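Local coordinates for glycerophosphoryl diester phosphodiesterase (Parabacteroides distasonis, PDB 3MZ2), which probably hydrolyses glycerophosphodiesters, and belongs to the TIM-barrel glycerophosphodiester phosphodiesterases, at residues G8-D18 with F53-E65. Numbering follows the deposited sequence. Where two conformers were deposited one is given.
Sequences GMNTLQISNVD and FENTLSYTPATFE
Asn-10 holds the carbonyl oxygen of Leu-57, in helix 50-59, with two hydrogen bonds. Its backbone N donates to Leu-57 O at 2.8 Å, nearly straight at the hydrogen (165°), and its side-chain ND2 donates to the same Leu-57 O at 2.9 Å. The two donors approach from opposite faces of the carbonyl plane. A chi1 of -68° sets CG beside the backbone N, which turns ND2 to the same carbonyl that the backbone N-H reaches. A bridging water extends this polar patch, accepting from Asn-10 ND2 and donating to Ser-58 O. A second water accepts from Ala-62 N and lies where it can donate to Asn-10 O, while Ser-58 CA makes a CA-H...O contact of 3.6 Å with Gly-8 O. With an alanine here in place of Asn-10, Leu-57 O would probably keep just the backbone bond from this strand, and the water shared with Ser-58 O would lose its amide donor.

Van der Waals packing surrounds these bonds. Pro-61 sets its ring CD against the carboxamide carbon CG of Asn-10 at 3.6 Å. The apolar contacts lie on both sides of Asn-10 along the chain. The selenomethionine Met-9 lays its CG against Leu-57 CB at 3.7 Å, and its SE lies near Leu-57 CD1. Pro-61 CB meets Leu-12 CD2 at 4.1 Å. The other methyl of Leu-12, CD1, touches Thr-63 CG2 at 3.9 Å; the hydroxyl of Thr-63 bonds instead to Ser-35.

Strand 10-12, paired antiparallel with the C-terminal strand 289-291, runs almost perpendicular to helix 53-59 (98°). The N-terminal segment thus packs across a helix-to-strand connection of the TIM barrel, where helix 50-59 leads through Pro-61 into the parallel barrel strand 63-70.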
ATOM      1  N   GLY A   8       6.160  28.270 -22.562  1.00 31.50           N
ATOM      2  CA  GLY A   8       5.113  29.062 -21.840  1.00 30.07           C
ATOM      3  C   GLY A   8       4.209  28.144 -21.012  1.00 27.84           C
ATOM      4  O   GLY A   8       3.511  27.298 -21.578  1.00 28.91           O
HETATM    5  N   MSE A   9       4.201  28.315 -19.693  1.00 26.06           N
HETATM    6  CA  MSE A   9       3.475  27.422 -18.777  1.00 23.58           C
HETATM    7  C   MSE A   9       2.540  28.176 -17.811  1.00 21.05           C
HETATM    8  O   MSE A   9       2.852  29.284 -17.331  1.00 19.83           O
HETATM    9  CB  MSE A   9       4.433  26.574 -17.919  1.00 24.62           C
HETATM   10  CG  MSE A   9       5.008  25.307 -18.611  1.00 26.29           C
HETATM   11 SE   MSE A   9       6.331  24.626 -17.433  0.75 35.24          SE
HETATM   12  CE  MSE A   9       7.412  26.290 -17.402  1.00 27.24           C
ATOM     13  N   ASN A  10       1.406  27.566 -17.537  1.00 17.78           N
ATOM     14  CA  ASN A  10       0.530  27.998 -16.448  1.00 17.30           C
ATOM     15  C   ASN A  10       1.175  27.621 -15.127  1.00 17.80           C
ATOM     16  O   ASN A  10       1.664  26.474 -14.959  1.00 19.65           O
ATOM     17  CB  ASN A  10      -0.826  27.318 -16.534  1.00 16.48           C
ATOM     18  CG  ASN A  10      -1.627  27.759 -17.732  1.00 18.86           C
ATOM     19  OD1 ASN A  10      -2.228  28.821 -17.728  1.00 20.85           O
ATOM     20  ND2 ASN A  10      -1.700  26.906 -18.727  1.00 17.16           N
ATOM     21  N   THR A  11       1.164  28.565 -14.191  1.00 17.10           N
ATOM     22  CA  THR A  11       1.705  28.345 -12.880  1.00 17.87           C
ATOM     23  C   THR A  11       0.695  28.678 -11.785  1.00 17.88           C
ATOM     24  O   THR A  11      -0.258  29.451 -11.973  1.00 18.02           O
ATOM     25  CB  THR A  11       3.013  29.171 -12.632  1.00 17.41           C
ATOM     26  OG1 THR A  11       2.737  30.579 -12.717  1.00 21.10           O
ATOM     27  CG2 THR A  11       4.078  28.749 -13.631  1.00 18.61           C
ATOM     28  N   LEU A  12       0.898  28.052 -10.633  1.00 17.44           N
ATOM     29  CA  LEU A  12       0.266  28.494  -9.410  1.00 17.12           C
ATOM     30  C   LEU A  12       1.219  29.423  -8.626  1.00 18.52           C
ATOM     31  O   LEU A  12       2.445  29.233  -8.634  1.00 20.73           O
ATOM     32  CB  LEU A  12      -0.121  27.298  -8.559  1.00 16.79           C
ATOM     33  CG  LEU A  12      -0.953  26.190  -9.203  1.00 16.17           C
ATOM     34  CD1 LEU A  12      -1.153  25.012  -8.209  1.00 18.86           C
ATOM     35  CD2 LEU A  12      -2.306  26.728  -9.707  1.00 16.00           C
ATOM     36  N   GLN A  13       0.653  30.393  -7.941  1.00 18.39           N
ATOM     37  CA  GLN A  13       1.408  31.405  -7.207  1.00 19.56           C
ATOM     38  C   GLN A  13       1.136  31.288  -5.721  1.00 18.40           C
ATOM     39  O   GLN A  13       0.207  31.903  -5.195  1.00 19.85           O
ATOM     40  CB  GLN A  13       1.073  32.785  -7.760  1.00 21.14           C
ATOM     41  CG  GLN A  13       1.422  32.838  -9.257  1.00 27.05           C
ATOM     42  CD  GLN A  13       2.933  32.841  -9.492  1.00 31.91           C
ATOM     43  OE1 GLN A  13       3.585  31.786  -9.709  1.00 36.59           O
ATOM     44  NE2 GLN A  13       3.508  34.025  -9.411  1.00 36.56           N
ATOM     45  N   ILE A  14       1.936  30.443  -5.068  1.00 17.63           N
ATOM     46  CA  ILE A  14       1.751  30.041  -3.679  1.00 17.11           C
ATOM     47  C   ILE A  14       3.108  30.218  -3.024  1.00 16.70           C
ATOM     48  O   ILE A  14       4.021  29.434  -3.255  1.00 16.31           O
ATOM     49  CB  ILE A  14       1.215  28.587  -3.614  1.00 16.82           C
ATOM     50  CG1 ILE A  14      -0.215  28.522  -4.203  1.00 17.78           C
ATOM     51  CG2 ILE A  14       1.217  28.075  -2.181  1.00 15.88           C
ATOM     52  CD1 ILE A  14      -0.763  27.166  -4.403  1.00 18.50           C
ATOM     53  N   SER A  15       3.271  31.277  -2.240  1.00 16.63           N
ATOM     54  CA  SER A  15       4.605  31.635  -1.742  0.70 17.62           C
ATOM     55  C   SER A  15       4.952  30.985  -0.414  1.00 16.72           C
ATOM     56  O   SER A  15       6.114  30.986  -0.040  1.00 17.87           O
ATOM     57  CB  SER A  15       4.781  33.146  -1.523  0.70 18.88           C
ATOM     58  OG  SER A  15       4.334  33.939  -2.598  0.70 21.52           O
ATOM     59  N   ASN A  16       3.963  30.479   0.314  1.00 16.39           N
ATOM     60  CA  ASN A  16       4.210  29.959   1.661  1.00 15.42           C
ATOM     61  C   ASN A  16       3.037  29.092   2.093  1.00 14.92           C
ATOM     62  O   ASN A  16       2.090  28.983   1.361  1.00 12.81           O
ATOM     63  CB  ASN A  16       4.457  31.130   2.642  1.00 16.78           C
ATOM     64  CG  ASN A  16       3.313  32.148   2.634  1.00 17.26           C
ATOM     65  OD1 ASN A  16       2.153  31.773   2.564  1.00 17.62           O
ATOM     66  ND2 ASN A  16       3.648  33.442   2.667  1.00 22.40           N
ATOM     67  N   VAL A  17       3.119  28.476   3.271  1.00 14.77           N
ATOM     68  CA  VAL A  17       2.070  27.589   3.754  1.00 15.70           C
ATOM     69  C   VAL A  17       0.720  28.321   3.932  1.00 15.13           C
ATOM     70  O   VAL A  17      -0.312  27.765   3.587  1.00 13.21           O
ATOM     71  CB  VAL A  17       2.439  26.865   5.046  1.00 16.21           C
ATOM     72  CG1 VAL A  17       1.211  26.104   5.601  1.00 18.82           C
ATOM     73  CG2 VAL A  17       3.591  25.867   4.785  1.00 19.84           C
ATOM     74  N   ASP A  18       0.726  29.588   4.420  1.00 14.97           N
ATOM     75  CA  ASP A  18      -0.538  30.331   4.496  1.00 15.98           C
ATOM     76  C   ASP A  18      -1.218  30.484   3.116  1.00 15.74           C
ATOM     77  O   ASP A  18      -2.447  30.365   3.003  1.00 15.99           O
ATOM     78  CB  ASP A  18      -0.344  31.721   5.136  1.00 17.32           C
ATOM     79  CG  ASP A  18      -0.009  31.628   6.618  1.00 22.17           C
ATOM     80  OD1 ASP A  18      -0.284  30.559   7.222  1.00 25.31           O
ATOM     81  OD2 ASP A  18       0.502  32.634   7.156  1.00 29.51           O
ATOM     82  N   PHE A  53       4.770  16.576 -16.912  1.00 13.64           N
ATOM     83  CA  PHE A  53       4.364  17.670 -16.041  1.00 13.84           C
ATOM     84  C   PHE A  53       4.410  18.984 -16.814  1.00 14.31           C
ATOM     85  O   PHE A  53       3.463  19.793 -16.764  1.00 14.31           O
ATOM     86  CB  PHE A  53       5.251  17.820 -14.780  1.00 13.74           C
ATOM     87  CG  PHE A  53       5.505  16.556 -13.995  1.00 13.78           C
ATOM     88  CD1 PHE A  53       4.579  15.527 -13.927  1.00 15.58           C
ATOM     89  CD2 PHE A  53       6.680  16.460 -13.227  1.00 13.48           C
ATOM     90  CE1 PHE A  53       4.831  14.426 -13.151  1.00 14.34           C
ATOM     91  CE2 PHE A  53       6.965  15.319 -12.504  1.00 14.49           C
ATOM     92  CZ  PHE A  53       6.056  14.299 -12.455  1.00 13.65           C
ATOM     93  N   GLU A  54       5.542  19.224 -17.480  1.00 15.11           N
ATOM     94  CA  GLU A  54       5.748  20.466 -18.242  1.00 17.25           C
ATOM     95  C   GLU A  54       4.715  20.642 -19.375  1.00 18.42           C
ATOM     96  O   GLU A  54       4.147  21.749 -19.580  1.00 18.06           O
ATOM     97  CB  GLU A  54       7.172  20.475 -18.818  1.00 18.93           C
ATOM     98  CG  GLU A  54       8.249  20.497 -17.764  1.00 24.39           C
ATOM     99  CD  GLU A  54       9.636  20.025 -18.238  1.00 31.96           C
ATOM    100  OE1 GLU A  54       9.859  19.880 -19.475  1.00 37.15           O
ATOM    101  OE2 GLU A  54      10.500  19.797 -17.343  1.00 37.51           O
ATOM    102  N   ASN A  55       4.490  19.564 -20.109  1.00 18.61           N
ATOM    103  CA  ASN A  55       3.469  19.535 -21.160  1.00 18.92           C
ATOM    104  C   ASN A  55       2.094  19.876 -20.605  1.00 18.90           C
ATOM    105  O   ASN A  55       1.392  20.739 -21.148  1.00 20.27           O
ATOM    106  CB  ASN A  55       3.417  18.157 -21.827  1.00 19.26           C
ATOM    107  CG  ASN A  55       2.471  18.126 -23.030  1.00 19.82           C
ATOM    108  OD1 ASN A  55       2.657  18.893 -23.978  1.00 25.18           O
ATOM    109  ND2 ASN A  55       1.497  17.221 -23.018  1.00 21.11           N
ATOM    110  N   THR A  56       1.702  19.258 -19.511  1.00 17.36           N
ATOM    111  CA  THR A  56       0.402  19.573 -18.940  1.00 16.54           C
ATOM    112  C   THR A  56       0.278  21.063 -18.595  1.00 15.71           C
ATOM    113  O   THR A  56      -0.717  21.665 -18.918  1.00 16.61           O
ATOM    114  CB  THR A  56       0.096  18.722 -17.693  1.00 15.83           C
ATOM    115  OG1 THR A  56       0.076  17.338 -18.053  1.00 18.45           O
ATOM    116  CG2 THR A  56      -1.262  19.063 -17.043  1.00 17.35           C
ATOM    117  N   LEU A  57       1.266  21.652 -17.926  1.00 15.30           N
ATOM    118  CA  LEU A  57       1.211  23.081 -17.619  1.00 15.53           C
ATOM    119  C   LEU A  57       1.124  24.022 -18.824  1.00 16.42           C
ATOM    120  O   LEU A  57       0.620  25.146 -18.700  1.00 15.68           O
ATOM    121  CB  LEU A  57       2.378  23.491 -16.753  1.00 15.07           C
ATOM    122  CG  LEU A  57       2.415  22.864 -15.364  1.00 15.14           C
ATOM    123  CD1 LEU A  57       3.518  23.542 -14.576  1.00 14.96           C
ATOM    124  CD2 LEU A  57       1.088  22.925 -14.616  1.00 16.83           C
ATOM    125  N   SER A  58       1.589  23.595 -20.003  1.00 17.94           N
ATOM    126  CA  SER A  58       1.458  24.407 -21.216  0.50 18.86           C
ATOM    127  C   SER A  58      -0.008  24.622 -21.620  1.00 19.08           C
ATOM    128  O   SER A  58      -0.346  25.612 -22.266  1.00 20.48           O
ATOM    129  CB  SER A  58       2.220  23.765 -22.385  0.50 19.65           C
ATOM    130  OG  SER A  58       3.581  23.529 -22.051  0.50 20.59           O
ATOM    131  N   TYR A  59      -0.879  23.683 -21.236  1.00 17.51           N
ATOM    132  CA  TYR A  59      -2.324  23.739 -21.535  1.00 17.51           C
ATOM    133  C   TYR A  59      -3.215  24.161 -20.361  1.00 16.11           C
ATOM    134  O   TYR A  59      -4.268  24.764 -20.561  1.00 16.82           O
ATOM    135  CB  TYR A  59      -2.809  22.371 -22.000  1.00 17.91           C
ATOM    136  CG  TYR A  59      -2.216  21.893 -23.291  1.00 20.94           C
ATOM    137  CD1 TYR A  59      -1.051  21.169 -23.304  1.00 20.57           C
ATOM    138  CD2 TYR A  59      -2.869  22.121 -24.508  1.00 26.32           C
ATOM    139  CE1 TYR A  59      -0.490  20.704 -24.494  1.00 24.26           C
ATOM    140  CE2 TYR A  59      -2.325  21.655 -25.716  1.00 29.97           C
ATOM    141  CZ  TYR A  59      -1.127  20.944 -25.692  1.00 29.78           C
ATOM    142  OH  TYR A  59      -0.549  20.461 -26.853  1.00 32.19           O
ATOM    143  N   THR A  60      -2.817  23.833 -19.131  1.00 15.21           N
ATOM    144  CA  THR A  60      -3.616  24.127 -17.983  1.00 13.81           C
ATOM    145  C   THR A  60      -2.829  24.277 -16.709  1.00 13.42           C
ATOM    146  O   THR A  60      -1.855  23.562 -16.523  1.00 11.99           O
ATOM    147  CB  THR A  60      -4.683  22.981 -17.791  1.00 14.19           C
ATOM    148  OG1 THR A  60      -5.553  23.281 -16.690  1.00 14.32           O
ATOM    149  CG2 THR A  60      -4.018  21.587 -17.593  1.00 14.47           C
ATOM    150  N   PRO A  61      -3.266  25.147 -15.774  1.00 13.24           N
ATOM    151  CA  PRO A  61      -2.722  25.004 -14.421  1.00 13.07           C
ATOM    152  C   PRO A  61      -3.137  23.669 -13.843  1.00 11.34           C
ATOM    153  O   PRO A  61      -4.234  23.200 -14.121  1.00 11.46           O
ATOM    154  CB  PRO A  61      -3.372  26.160 -13.645  1.00 13.83           C
ATOM    155  CG  PRO A  61      -4.516  26.535 -14.413  1.00 12.82           C
ATOM    156  CD  PRO A  61      -4.305  26.190 -15.833  1.00 13.93           C
ATOM    157  N   ALA A  62      -2.250  23.035 -13.079  1.00 11.91           N
ATOM    158  CA  ALA A  62      -2.569  21.774 -12.458  1.00 10.82           C
ATOM    159  C   ALA A  62      -1.584  21.531 -11.312  1.00 11.52           C
ATOM    160  O   ALA A  62      -0.506  22.104 -11.289  1.00 13.68           O
ATOM    161  CB  ALA A  62      -2.483  20.628 -13.484  1.00 11.98           C
ATOM    162  N   THR A  63      -1.991  20.663 -10.395  1.00 10.72           N
ATOM    163  CA  THR A  63      -1.128  20.015  -9.433  1.00 10.56           C
ATOM    164  C   THR A  63      -0.832  18.623  -9.968  1.00 10.96           C
ATOM    165  O   THR A  63      -1.454  18.188 -10.933  1.00 10.53           O
ATOM    166  CB  THR A  63      -1.773  19.885  -8.066  1.00 11.00           C
ATOM    167  OG1 THR A  63      -3.033  19.217  -8.214  1.00 10.32           O
ATOM    168  CG2 THR A  63      -2.005  21.281  -7.461  1.00 11.68           C
ATOM    169  N   PHE A  64       0.172  17.969  -9.400  1.00 10.17           N
ATOM    170  CA  PHE A  64       0.580  16.635  -9.866  1.00 11.45           C
ATOM    171  C   PHE A  64       0.694  15.656  -8.700  1.00 12.13           C
ATOM    172  O   PHE A  64       1.473  15.858  -7.792  1.00 11.88           O
ATOM    173  CB  PHE A  64       1.911  16.725 -10.643  1.00 11.48           C
ATOM    174  CG  PHE A  64       1.818  17.607 -11.873  1.00 11.63           C
ATOM    175  CD1 PHE A  64       1.114  17.165 -12.953  1.00 13.27           C
ATOM    176  CD2 PHE A  64       2.320  18.865 -11.895  1.00 13.92           C
ATOM    177  CE1 PHE A  64       0.994  17.950 -14.101  1.00 11.61           C
ATOM    178  CE2 PHE A  64       2.182  19.676 -13.029  1.00 14.58           C
ATOM    179  CZ  PHE A  64       1.472  19.218 -14.128  1.00 13.41           C
ATOM    180  N   GLU A  65      -0.032  14.560  -8.822  1.00 11.89           N
ATOM    181  CA  GLU A  65       0.015  13.462  -7.872  1.00 12.45           C
ATOM    182  C   GLU A  65       1.041  12.481  -8.434  1.00 11.99           C
ATOM    183  O   GLU A  65       0.970  12.117  -9.599  1.00 13.01           O
ATOM    184  CB  GLU A  65      -1.369  12.831  -7.814  1.00 13.18           C
ATOM    185  CG  GLU A  65      -1.432  11.719  -6.800  1.00 16.47           C
ATOM    186  CD  GLU A  65      -1.206  10.338  -7.349  1.00 22.39           C
ATOM    187  OE1 GLU A  65      -1.062  10.142  -8.571  1.00 25.21           O
ATOM    188  OE2 GLU A  65      -1.185   9.418  -6.499  1.00 27.73           O
TER
HETATM  189  O   HOH W   1       0.138  25.210 -12.507  1.00 23.22           O
HETATM  190  O   HOH W   2      -2.519  27.811 -21.723  1.00 27.59           O